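Local coordinates for F-actin-capping protein subunit alpha (Dictyostelium discoideum, PDB 4AKR) that caps the fast-growing barbed ends of actin filaments independently of calcium, blocking subunit exchange there without severing the filament, at residues N13-A18 / E25-V30. Sequence-based numbering, arbitrary orientation.
Sequences NFLLNA and EVVSDV
Leu15 reaches across to Val27 and Val30 in a helical hairpin, where the end of helix 4-16 and the turn after it pack on helix 23-31 near the N-terminus of the capping protein alpha subunit. Leu15 leaves its backbone roughly across the direction of the second helix, and its CD2 branch makes the approach, lying 3.8 Å from Val27 CG2. The same methyl comes equally close to Val30 CG2, the two side chains running at a slant to each other. Val30 holds CG1 anti to its backbone N (chi1 179°), which leaves CG2 anti to the carbonyl carbon and facing Phe14 as well, 3.8 Å from Phe14 CB and at the edge of the ring, near its plane, rather than over a face. This one methyl thus touches both Phe14 and Leu15. One turn back, Val26 points toward 13-18, where its CG2 meets Ala18, and its CG1 also lies 4.1 Å from Phe14 O. An alanine here would remove both methyls of Val26 and would probably open a gap beside Ala18 CB and the Leu15 CD2 branch. No hydrogen bond joins the two segments; all six touching residues are buried. Phe48 of helix 44-55 packs on Leu15 and Val27, while side chains of another protein chain pack on Phe14 and Val26. The tightest apolar contact brings Ala18 CB to 3.6 Å from Val26 CG2.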
loop_
_atom_site.group_PDB
_atom_site.type_symbol
_atom_site.label_atom_id
_atom_site.label_comp_id
_atom_site.label_asym_id
_atom_site.label_seq_id
_atom_site.Cartn_x
_atom_site.Cartn_y
_atom_site.Cartn_z
ATOM N N ASN A 13 -5.021 15.237 -2.555
ATOM C CA ASN A 13 -5.083 13.893 -1.986
ATOM C C ASN A 13 -3.964 12.981 -2.472
ATOM O O ASN A 13 -3.518 12.103 -1.730
ATOM C CB ASN A 13 -6.443 13.263 -2.277
ATOM C CG ASN A 13 -7.449 13.564 -1.197
ATOM O OD1 ASN A 13 -7.589 12.803 -0.236
ATOM N ND2 ASN A 13 -8.138 14.690 -1.328
ATOM N N PHE A 14 -3.520 13.164 -3.713
ATOM C CA PHE A 14 -2.419 12.349 -4.212
ATOM C C PHE A 14 -1.196 12.693 -3.368
ATOM O O PHE A 14 -0.597 11.830 -2.720
ATOM C CB PHE A 14 -2.119 12.653 -5.687
ATOM C CG PHE A 14 -3.202 12.214 -6.639
ATOM C CD1 PHE A 14 -4.151 11.268 -6.259
ATOM C CD2 PHE A 14 -3.270 12.746 -7.920
ATOM C CE1 PHE A 14 -5.146 10.863 -7.138
ATOM C CE2 PHE A 14 -4.259 12.349 -8.802
ATOM C CZ PHE A 14 -5.201 11.404 -8.410
ATOM N N LEU A 15 -0.853 13.975 -3.362
ATOM C CA LEU A 15 0.298 14.468 -2.619
ATOM C C LEU A 15 0.331 14.003 -1.168
ATOM O O LEU A 15 1.350 13.491 -0.693
ATOM C CB LEU A 15 0.345 16.006 -2.679
ATOM C CG LEU A 15 0.564 16.625 -4.068
ATOM C CD1 LEU A 15 0.625 18.153 -3.972
ATOM C CD2 LEU A 15 1.862 16.080 -4.661
ATOM N N LEU A 16 -0.780 14.164 -0.462
ATOM C CA LEU A 16 -0.839 13.765 0.937
ATOM C C LEU A 16 -0.653 12.273 1.151
ATOM O O LEU A 16 -0.286 11.843 2.240
ATOM C CB LEU A 16 -2.175 14.196 1.558
ATOM C CG LEU A 16 -2.361 15.682 1.878
ATOM C CD1 LEU A 16 -3.814 15.951 2.238
ATOM C CD2 LEU A 16 -1.434 16.081 3.021
ATOM N N ASN A 17 -0.900 11.484 0.114
ATOM C CA ASN A 17 -0.789 10.036 0.235
ATOM C C ASN A 17 0.445 9.398 -0.376
ATOM O O ASN A 17 0.504 8.177 -0.538
ATOM C CB ASN A 17 -2.048 9.389 -0.339
ATOM C CG ASN A 17 -3.207 9.454 0.623
ATOM O OD1 ASN A 17 -3.271 8.684 1.577
ATOM N ND2 ASN A 17 -4.118 10.394 0.396
ATOM N N ALA A 18 1.433 10.220 -0.712
ATOM C CA ALA A 18 2.662 9.711 -1.298
ATOM C C ALA A 18 3.381 8.819 -0.295
ATOM O O ALA A 18 3.390 9.095 0.909
ATOM C CB ALA A 18 3.571 10.872 -1.706
ATOM N N GLU A 25 8.835 12.124 -6.328
ATOM C CA GLU A 25 8.437 11.394 -7.530
ATOM C C GLU A 25 6.937 11.599 -7.731
ATOM O O GLU A 25 6.461 11.734 -8.855
ATOM C CB GLU A 25 8.734 9.892 -7.413
ATOM C CG GLU A 25 10.181 9.479 -7.666
ATOM C CD GLU A 25 11.093 9.751 -6.494
ATOM O OE1 GLU A 25 10.592 9.787 -5.351
ATOM O OE2 GLU A 25 12.316 9.909 -6.706
ATOM N N VAL A 26 6.195 11.629 -6.627
ATOM C CA VAL A 26 4.756 11.841 -6.686
ATOM C C VAL A 26 4.437 13.302 -7.034
ATOM O O VAL A 26 3.504 13.569 -7.790
ATOM C CB VAL A 26 4.085 11.456 -5.341
ATOM C CG1 VAL A 26 2.607 11.840 -5.351
ATOM C CG2 VAL A 26 4.238 9.952 -5.100
ATOM N N VAL A 27 5.204 14.247 -6.492
ATOM C CA VAL A 27 4.958 15.659 -6.800
ATOM C C VAL A 27 5.131 15.907 -8.303
ATOM O O VAL A 27 4.429 16.728 -8.883
ATOM C CB VAL A 27 5.911 16.611 -6.010
ATOM C CG1 VAL A 27 5.692 18.045 -6.441
ATOM C CG2 VAL A 27 5.659 16.497 -4.521
ATOM N N SER A 28 6.065 15.193 -8.930
ATOM C CA SER A 28 6.304 15.342 -10.362
ATOM C C SER A 28 5.146 14.806 -11.170
ATOM O O SER A 28 4.694 15.449 -12.111
ATOM C CB SER A 28 7.575 14.607 -10.790
ATOM O OG SER A 28 8.735 15.302 -10.372
ATOM N N ASP A 29 4.676 13.615 -10.816
ATOM C CA ASP A 29 3.559 13.021 -11.534
ATOM C C ASP A 29 2.344 13.939 -11.457
ATOM O O ASP A 29 1.680 14.184 -12.461
ATOM C CB ASP A 29 3.199 11.651 -10.947
ATOM C CG ASP A 29 4.316 10.629 -11.099
ATOM O OD1 ASP A 29 5.042 10.663 -12.113
ATOM O OD2 ASP A 29 4.453 9.774 -10.202
ATOM N N VAL A 30 2.056 14.450 -10.265
ATOM C CA VAL A 30 0.910 15.330 -10.083
ATOM C C VAL A 30 1.007 16.608 -10.922
ATOM O O VAL A 30 0.108 16.910 -11.716
ATOM C CB VAL A 30 0.735 15.708 -8.602
ATOM C CG1 VAL A 30 -0.446 16.648 -8.441
ATOM C CG2 VAL A 30 0.501 14.453 -7.781
#